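Local coordinates for uncharacterized protein (Leishmania major, PDB 2B4W) that is of unknown function but belongs to a family grouped with the beta-fructosidase clan, whose best-known members are glycoside hydrolases, at residues R13-F22 with V283-D294; G41-V49 with V60-F71. All coordinates share one frame; numbering follows the deposited sequence.

Overall arrangement
The chain starts with helix 3-11 and runs straight into residues 13-22, whose strand lies beside 287-293 near the far end of the sequence. Contact 1 therefore closes a loop of about 260 residues. Contact 2 is nested inside that loop. It is a local closure, the beta hairpin of strands 42-50 and 59-67, extended by the turn into strand 70-73. The two contacts meet in one mixed sheet, where strand 16-23 runs parallel to 70-73. Their centres are about 14 Å apart. The turn at Asp69 is tied to strand 287-293 by the Arg290 salt bridge and to strand 16-23 by a probable hydrogen bond from Thr21 N to Asp69 O.

Contact 1. Residues R13-F22 with V283-D294; sequences RVYESVLLTF and VGDSHEGRITID
Arg290 reaches across to Glu16 and Val18 from the strand beside them. Arg290 CB lies 3.8 Å from Val18 CG2. The chain leaves anti to the backbone N (chi1 170°) and bends at chi3 (76°), which turns the guanidinium back over the neighbouring strand. NE passes Val18 CG2 and forms a salt bridge with Asp69. At the tip Arg290 NH1 (2.9 Å) and Arg290 NH2 (3.3 Å) both close on Glu16 OE1, an end-on salt bridge to one oxygen, with the two planes 88° apart. Water 1 links Glu16 OE1 to Arg290 NH2. Asp278 also pairs with NH1. Glu16, Asp69 and Asp278 together probably offset the guanidinium charge and fix its rotation.

The antiparallel backbones bond in both directions between Val18 and Arg290. Leu20 N closes on Glu288 O at 2.8 Å. At the other end Asp294 is held twice. Tyr15 OH donates to Asp294 OD1 at 2.6 Å on the syn side. Arg13 NH1 forms a salt bridge of 3.0 Å with Asp294 OD2, from above the carboxylate plane. Val14 CG1 packs on Ile291 CB at 3.8 Å.

An N-terminal strand completing a sheet of C-terminal strands is consistent with the ring closure of a beta-propeller, the fold of this clan. Strand 16-23 lies between 287-293 and the parallel strand 70-73, while strand 277-283 flanks 287-293 beyond.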
# COMPACT_ATOMS: atom_id res chain seq x y z
N ARG A 13 -6.57 16.25 -11.06
CA ARG A 13 -6.84 15.75 -12.41
C ARG A 13 -7.17 14.26 -12.37
O ARG A 13 -6.32 13.37 -12.38
CB ARG A 13 -5.66 16.06 -13.32
CG ARG A 13 -5.91 16.00 -14.80
CD ARG A 13 -4.68 16.07 -15.69
NE ARG A 13 -3.86 17.24 -15.52
CZ ARG A 13 -2.59 17.37 -15.22
NH1 ARG A 13 -1.79 16.34 -14.99
NH2 ARG A 13 -2.07 18.60 -15.13
N VAL A 14 -8.46 14.00 -12.26
CA VAL A 14 -9.09 12.72 -12.03
C VAL A 14 -10.03 12.37 -13.18
O VAL A 14 -10.90 13.19 -13.47
CB VAL A 14 -9.93 12.72 -10.73
CG1 VAL A 14 -10.38 11.31 -10.35
CG2 VAL A 14 -9.12 13.36 -9.61
N TYR A 15 -9.86 11.20 -13.76
CA TYR A 15 -10.60 10.81 -14.95
C TYR A 15 -11.76 9.89 -14.65
O TYR A 15 -12.68 9.74 -15.46
CB TYR A 15 -9.66 10.08 -15.91
CG TYR A 15 -8.51 10.93 -16.37
CD1 TYR A 15 -7.40 11.08 -15.55
CD2 TYR A 15 -8.53 11.57 -17.60
CE1 TYR A 15 -6.35 11.86 -15.96
CE2 TYR A 15 -7.46 12.34 -18.01
CZ TYR A 15 -6.36 12.49 -17.19
OH TYR A 15 -5.28 13.26 -17.57
N GLU A 16 -11.70 9.23 -13.51
CA GLU A 16 -12.70 8.27 -13.05
C GLU A 16 -12.56 8.21 -11.52
O GLU A 16 -11.45 8.40 -11.03
CB GLU A 16 -12.55 6.85 -13.59
CG GLU A 16 -12.20 6.65 -15.04
CD GLU A 16 -12.08 5.24 -15.52
OE1 GLU A 16 -12.40 4.28 -14.78
OE2 GLU A 16 -11.64 5.10 -16.68
N SER A 17 -13.67 7.96 -10.84
CA SER A 17 -13.73 7.98 -9.38
C SER A 17 -14.88 7.10 -8.91
O SER A 17 -16.06 7.34 -9.20
CB SER A 17 -13.85 9.43 -8.91
OG SER A 17 -14.01 9.55 -7.52
N VAL A 18 -14.51 6.03 -8.21
CA VAL A 18 -15.46 5.03 -7.75
C VAL A 18 -15.06 4.53 -6.36
O VAL A 18 -13.91 4.77 -5.95
CB VAL A 18 -15.58 3.78 -8.65
CG1 VAL A 18 -15.95 4.12 -10.09
CG2 VAL A 18 -14.27 3.00 -8.61
N LEU A 19 -16.03 3.87 -5.75
CA LEU A 19 -15.78 3.11 -4.52
C LEU A 19 -15.97 1.63 -4.86
O LEU A 19 -16.91 1.28 -5.58
CB LEU A 19 -16.68 3.54 -3.37
CG LEU A 19 -16.39 4.94 -2.80
CD1 LEU A 19 -17.40 5.27 -1.71
CD2 LEU A 19 -14.96 5.05 -2.28
N LEU A 20 -15.05 0.80 -4.36
CA LEU A 20 -15.20 -0.62 -4.62
C LEU A 20 -16.43 -1.12 -3.85
O LEU A 20 -16.75 -0.57 -2.80
CB LEU A 20 -14.00 -1.45 -4.18
CG LEU A 20 -12.63 -1.04 -4.71
CD1 LEU A 20 -11.63 -2.19 -4.68
CD2 LEU A 20 -12.77 -0.48 -6.11
N THR A 21 -17.07 -2.14 -4.39
CA THR A 21 -18.16 -2.81 -3.70
C THR A 21 -17.62 -4.19 -3.31
O THR A 21 -16.94 -4.82 -4.13
CB THR A 21 -19.47 -2.99 -4.49
OG1 THR A 21 -19.25 -3.87 -5.60
CG2 THR A 21 -19.97 -1.67 -5.02
N PHE A 22 -17.87 -4.62 -2.09
CA PHE A 22 -17.39 -5.90 -1.58
C PHE A 22 -18.60 -6.75 -1.15
O PHE A 22 -19.51 -6.17 -0.56
CB PHE A 22 -16.43 -5.75 -0.40
CG PHE A 22 -15.14 -5.04 -0.75
CD1 PHE A 22 -15.03 -3.67 -0.67
CD2 PHE A 22 -14.05 -5.77 -1.16
CE1 PHE A 22 -13.84 -3.05 -0.99
CE2 PHE A 22 -12.85 -5.16 -1.48
CZ PHE A 22 -12.74 -3.79 -1.41
N VAL A 283 -10.14 4.62 2.06
CA VAL A 283 -10.85 5.89 2.14
C VAL A 283 -11.51 6.06 3.52
O VAL A 283 -12.34 5.23 3.90
CB VAL A 283 -11.91 5.93 1.02
CG1 VAL A 283 -12.76 7.18 1.16
CG2 VAL A 283 -11.25 5.86 -0.35
N GLY A 284 -11.16 7.10 4.27
CA GLY A 284 -11.78 7.36 5.57
C GLY A 284 -11.69 6.25 6.59
O GLY A 284 -12.45 6.28 7.57
N ASP A 285 -10.81 5.28 6.41
CA ASP A 285 -10.67 4.08 7.22
C ASP A 285 -11.98 3.29 7.25
O ASP A 285 -12.25 2.55 8.20
CB ASP A 285 -10.19 4.34 8.65
CG ASP A 285 -8.68 4.34 8.77
OD1 ASP A 285 -7.96 4.48 7.76
OD2 ASP A 285 -8.16 4.21 9.90
N SER A 286 -12.78 3.45 6.20
CA SER A 286 -14.04 2.71 6.09
C SER A 286 -14.37 2.10 4.75
O SER A 286 -15.17 1.14 4.69
CB SER A 286 -15.18 3.70 6.43
OG SER A 286 -15.28 4.74 5.48
N HIS A 287 -13.80 2.62 3.66
CA HIS A 287 -14.08 2.14 2.31
C HIS A 287 -12.77 1.98 1.52
O HIS A 287 -11.71 2.38 1.99
CB HIS A 287 -15.00 3.08 1.53
CG HIS A 287 -16.40 3.28 2.04
ND1 HIS A 287 -16.66 3.90 3.25
CD2 HIS A 287 -17.62 2.98 1.54
CE1 HIS A 287 -17.97 3.96 3.47
NE2 HIS A 287 -18.59 3.41 2.44
N GLU A 288 -12.87 1.38 0.34
CA GLU A 288 -11.76 1.28 -0.60
C GLU A 288 -12.16 2.01 -1.88
O GLU A 288 -13.23 1.74 -2.41
CB GLU A 288 -11.39 -0.19 -0.86
CG GLU A 288 -10.12 -0.49 -1.61
CD GLU A 288 -8.81 -0.07 -1.00
OE1 GLU A 288 -8.72 0.10 0.24
OE2 GLU A 288 -7.80 0.07 -1.76
N GLY A 289 -11.30 2.92 -2.34
CA GLY A 289 -11.62 3.64 -3.55
C GLY A 289 -10.62 3.37 -4.67
O GLY A 289 -9.51 2.88 -4.47
N ARG A 290 -11.06 3.71 -5.88
CA ARG A 290 -10.23 3.73 -7.07
C ARG A 290 -10.48 5.02 -7.86
O ARG A 290 -11.63 5.33 -8.17
CB ARG A 290 -10.51 2.51 -7.95
CG ARG A 290 -9.85 2.59 -9.32
CD ARG A 290 -10.25 1.48 -10.24
NE ARG A 290 -11.58 1.55 -10.83
CZ ARG A 290 -11.96 2.37 -11.80
NH1 ARG A 290 -11.16 3.26 -12.36
NH2 ARG A 290 -13.21 2.34 -12.25
N ILE A 291 -9.40 5.73 -8.17
CA ILE A 291 -9.43 6.88 -9.06
C ILE A 291 -8.40 6.61 -10.17
O ILE A 291 -7.38 5.98 -9.88
CB ILE A 291 -9.10 8.24 -8.42
CG1 ILE A 291 -7.75 8.29 -7.71
CG2 ILE A 291 -10.28 8.67 -7.54
CD1 ILE A 291 -7.32 9.61 -7.07
N THR A 292 -8.74 7.09 -11.36
CA THR A 292 -7.88 7.00 -12.55
C THR A 292 -7.22 8.36 -12.71
O THR A 292 -7.90 9.38 -12.77
CB THR A 292 -8.69 6.57 -13.78
OG1 THR A 292 -9.32 5.30 -13.52
CG2 THR A 292 -7.79 6.38 -14.99
N ILE A 293 -5.90 8.36 -12.75
CA ILE A 293 -5.00 9.48 -12.72
C ILE A 293 -3.85 9.28 -13.72
O ILE A 293 -3.63 8.19 -14.21
CB ILE A 293 -4.45 9.66 -11.30
CG1 ILE A 293 -3.68 8.48 -10.74
CG2 ILE A 293 -5.58 10.00 -10.34
CD1 ILE A 293 -2.73 8.85 -9.62
N ASP A 294 -3.15 10.34 -14.03
CA ASP A 294 -1.97 10.31 -14.88
C ASP A 294 -0.86 9.50 -14.20
O ASP A 294 -0.79 9.46 -12.97
CB ASP A 294 -1.45 11.71 -15.15
CG ASP A 294 -2.50 12.61 -15.78
OD1 ASP A 294 -2.92 12.32 -16.92
OD2 ASP A 294 -2.91 13.59 -15.12
O HOH W 1 -15.13 3.40 -13.93
O HOH W 2 -15.69 0.42 -0.39

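Contact 2. Residues G41-V49 with V60-F71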
# COMPACT_ATOMS: atom_id res chain seq x y z
N GLY A 41 -5.97 -16.53 -13.38
CA GLY A 41 -6.81 -15.92 -14.38
C GLY A 41 -7.76 -14.87 -13.87
O GLY A 41 -8.57 -14.31 -14.62
N LYS A 42 -7.70 -14.53 -12.58
CA LYS A 42 -8.59 -13.49 -12.10
C LYS A 42 -7.87 -12.47 -11.20
O LYS A 42 -6.92 -12.82 -10.52
CB LYS A 42 -9.76 -14.08 -11.30
CG LYS A 42 -10.04 -15.55 -11.53
CD LYS A 42 -11.49 -15.90 -11.24
CE LYS A 42 -11.66 -17.40 -11.00
NZ LYS A 42 -13.11 -17.77 -10.82
N THR A 43 -8.42 -11.26 -11.27
CA THR A 43 -8.00 -10.13 -10.48
C THR A 43 -8.49 -10.39 -9.04
O THR A 43 -9.62 -10.83 -8.85
CB THR A 43 -8.57 -8.83 -11.04
OG1 THR A 43 -8.00 -8.56 -12.32
CG2 THR A 43 -8.22 -7.63 -10.15
N HIS A 44 -7.61 -10.17 -8.09
CA HIS A 44 -7.86 -10.40 -6.67
C HIS A 44 -7.37 -9.18 -5.88
O HIS A 44 -6.65 -8.29 -6.35
CB HIS A 44 -7.15 -11.61 -6.15
CG HIS A 44 -7.60 -12.95 -6.62
ND1 HIS A 44 -7.20 -13.49 -7.81
CD2 HIS A 44 -8.42 -13.87 -6.03
CE1 HIS A 44 -7.76 -14.68 -7.93
NE2 HIS A 44 -8.51 -14.95 -6.87
N ILE A 45 -7.81 -9.15 -4.63
CA ILE A 45 -7.38 -8.11 -3.70
C ILE A 45 -7.50 -8.64 -2.26
O ILE A 45 -8.44 -9.37 -1.97
CB ILE A 45 -8.15 -6.80 -3.87
CG1 ILE A 45 -7.38 -5.64 -3.27
CG2 ILE A 45 -9.57 -6.85 -3.32
CD1 ILE A 45 -7.91 -4.25 -3.52
N TYR A 46 -6.52 -8.28 -1.42
CA TYR A 46 -6.68 -8.50 0.01
C TYR A 46 -7.28 -7.25 0.64
O TYR A 46 -6.87 -6.13 0.31
CB TYR A 46 -5.37 -8.80 0.73
CG TYR A 46 -4.71 -10.08 0.30
CD1 TYR A 46 -5.11 -11.32 0.80
CD2 TYR A 46 -3.66 -10.03 -0.60
CE1 TYR A 46 -4.49 -12.50 0.40
CE2 TYR A 46 -3.05 -11.19 -1.01
CZ TYR A 46 -3.46 -12.41 -0.51
OH TYR A 46 -2.79 -13.51 -0.96
N GLY A 47 -8.21 -7.42 1.56
CA GLY A 47 -8.79 -6.30 2.27
C GLY A 47 -8.73 -6.48 3.78
O GLY A 47 -8.73 -7.58 4.33
N ARG A 48 -8.68 -5.32 4.42
CA ARG A 48 -8.77 -5.25 5.88
C ARG A 48 -10.25 -5.13 6.22
O ARG A 48 -10.92 -4.21 5.71
CB ARG A 48 -7.94 -4.11 6.41
CG ARG A 48 -8.15 -3.62 7.82
CD ARG A 48 -7.47 -2.27 8.09
NE ARG A 48 -7.51 -1.98 9.50
CZ ARG A 48 -6.84 -1.20 10.29
NH1 ARG A 48 -5.89 -0.37 9.92
NH2 ARG A 48 -7.16 -1.23 11.60
N VAL A 49 -10.76 -6.09 6.93
CA VAL A 49 -12.13 -6.28 7.32
C VAL A 49 -12.33 -6.05 8.83
O VAL A 49 -11.80 -6.71 9.70
CB VAL A 49 -12.62 -7.68 6.92
CG1 VAL A 49 -14.13 -7.77 7.05
CG2 VAL A 49 -12.17 -7.94 5.49
N VAL A 60 -7.95 -10.20 7.88
CA VAL A 60 -7.76 -9.96 6.45
C VAL A 60 -8.46 -11.06 5.65
O VAL A 60 -8.36 -12.25 5.95
CB VAL A 60 -6.29 -9.95 6.02
CG1 VAL A 60 -6.21 -10.16 4.51
CG2 VAL A 60 -5.60 -8.67 6.46
N ARG A 61 -9.18 -10.64 4.62
CA ARG A 61 -9.75 -11.60 3.68
C ARG A 61 -9.15 -11.45 2.29
O ARG A 61 -8.60 -10.41 1.93
CB ARG A 61 -11.27 -11.45 3.60
CG ARG A 61 -12.00 -11.83 4.88
CD ARG A 61 -11.91 -13.30 5.21
NE ARG A 61 -12.73 -14.18 4.41
CZ ARG A 61 -14.02 -14.28 4.19
NH1 ARG A 61 -14.95 -13.49 4.72
NH2 ARG A 61 -14.42 -15.26 3.38
N LEU A 62 -9.26 -12.51 1.51
CA LEU A 62 -8.92 -12.49 0.09
C LEU A 62 -10.23 -12.34 -0.68
O LEU A 62 -11.13 -13.12 -0.37
CB LEU A 62 -8.21 -13.76 -0.35
CG LEU A 62 -7.86 -13.91 -1.83
CD1 LEU A 62 -6.71 -12.99 -2.24
CD2 LEU A 62 -7.53 -15.37 -2.13
N PHE A 63 -10.26 -11.39 -1.62
CA PHE A 63 -11.36 -11.17 -2.53
C PHE A 63 -10.96 -11.34 -4.01
O PHE A 63 -9.89 -10.93 -4.47
CB PHE A 63 -11.93 -9.76 -2.40
CG PHE A 63 -12.40 -9.37 -1.01
CD1 PHE A 63 -11.48 -8.98 -0.06
CD2 PHE A 63 -13.74 -9.39 -0.70
CE1 PHE A 63 -11.92 -8.63 1.22
CE2 PHE A 63 -14.19 -9.03 0.55
CZ PHE A 63 -13.26 -8.66 1.49
N GLU A 64 -11.87 -11.96 -4.74
CA GLU A 64 -11.89 -12.22 -6.16
C GLU A 64 -12.81 -11.22 -6.85
O GLU A 64 -13.99 -11.02 -6.52
CB GLU A 64 -12.32 -13.65 -6.47
CG GLU A 64 -12.13 -14.09 -7.92
CD GLU A 64 -12.76 -15.43 -8.21
OE1 GLU A 64 -12.50 -16.42 -7.49
OE2 GLU A 64 -13.54 -15.51 -9.19
N GLU A 65 -12.24 -10.57 -7.87
CA GLU A 65 -13.04 -9.75 -8.75
C GLU A 65 -14.22 -10.52 -9.34
O GLU A 65 -14.09 -11.54 -10.02
CB GLU A 65 -12.18 -9.22 -9.92
CG GLU A 65 -13.00 -8.34 -10.85
CD GLU A 65 -12.17 -7.71 -11.95
OE1 GLU A 65 -11.99 -8.34 -13.01
OE2 GLU A 65 -11.69 -6.57 -11.75
N THR A 66 -15.45 -10.05 -9.12
CA THR A 66 -16.55 -10.72 -9.79
C THR A 66 -17.40 -9.74 -10.61
O THR A 66 -18.51 -10.12 -11.00
CB THR A 66 -17.54 -11.42 -8.83
OG1 THR A 66 -18.25 -10.35 -8.20
CG2 THR A 66 -16.85 -12.25 -7.78
N GLY A 67 -16.88 -8.55 -10.85
CA GLY A 67 -17.52 -7.52 -11.68
C GLY A 67 -16.66 -6.27 -11.69
O GLY A 67 -15.67 -6.21 -10.96
N LYS A 68 -16.99 -5.26 -12.47
CA LYS A 68 -16.20 -4.04 -12.51
C LYS A 68 -16.24 -3.37 -11.14
O LYS A 68 -17.33 -3.04 -10.69
CB LYS A 68 -16.72 -3.08 -13.59
CG LYS A 68 -15.74 -1.97 -13.93
CD LYS A 68 -16.43 -0.66 -14.24
CE LYS A 68 -15.49 0.42 -14.74
NZ LYS A 68 -16.20 1.56 -15.40
N ASP A 69 -15.09 -3.20 -10.49
CA ASP A 69 -14.98 -2.64 -9.13
C ASP A 69 -15.85 -3.38 -8.11
O ASP A 69 -16.27 -2.84 -7.09
CB ASP A 69 -15.28 -1.14 -9.17
CG ASP A 69 -14.35 -0.40 -10.12
OD1 ASP A 69 -13.11 -0.56 -10.05
OD2 ASP A 69 -14.85 0.37 -10.97
N GLU A 70 -16.07 -4.67 -8.34
CA GLU A 70 -16.78 -5.58 -7.47
C GLU A 70 -15.96 -6.83 -7.15
O GLU A 70 -15.43 -7.56 -7.99
CB GLU A 70 -18.12 -6.04 -8.07
CG GLU A 70 -18.82 -7.05 -7.15
CD GLU A 70 -20.01 -7.66 -7.89
OE1 GLU A 70 -20.96 -6.91 -8.17
OE2 GLU A 70 -20.00 -8.86 -8.20
N PHE A 71 -15.86 -7.09 -5.85
CA PHE A 71 -14.98 -8.08 -5.25
C PHE A 71 -15.71 -8.96 -4.26
O PHE A 71 -16.37 -8.48 -3.32
CB PHE A 71 -13.80 -7.33 -4.60
CG PHE A 71 -12.79 -6.85 -5.64
CD1 PHE A 71 -11.77 -7.70 -6.03
CD2 PHE A 71 -12.88 -5.59 -6.18
CE1 PHE A 71 -10.86 -7.29 -6.98
CE2 PHE A 71 -11.97 -5.16 -7.14
CZ PHE A 71 -10.97 -6.02 -7.52
O HOH W 3 -10.84 -10.44 -13.23
O HOH W 4 -9.56 -17.27 -6.44
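Backbone bonds of the antiparallel hairpin 42-50 and 59-67 pair Ile45 with Phe63 and Gly47 with Arg61 in both directions. Ile45 N meets Phe63 O at 2.7 Å, and Glu65 N bonds to Thr43 O.

Apolar contacts use both faces. Leu62 CD1 sits over one face of the Tyr46 ring, 3.8 Å from its centroid and offset toward the rim. CG of Leu62 is anti to the backbone N (chi1 177°), and chi2 (72°) then carries CD1 across to the ring. Val60 CG1 adds to the same side chain, and Tyr46 OH has its partner in Pro119 O. On the opposite face Ile45 CG2 lies over the Phe71 ring, 4.0 Å from the centroid, and Ile45 CG2 also touches Phe63 CB at 3.9 Å. The edge of the Phe63 ring runs past the backbone of Gly47.

Charged contacts gather at the Lys42 end. Lys42 NZ forms a salt bridge of 2.8 Å with Glu64 OE2, approaching from above the carboxylate plane. His44 lies alongside Glu64, and water 4 joins NE2 to Glu64 OE1.

The hairpin and strand 70-73 therefore meet through apolar side chains, while one end is polar. There the Lys42 salt bridge probably offsets the charge of Glu64.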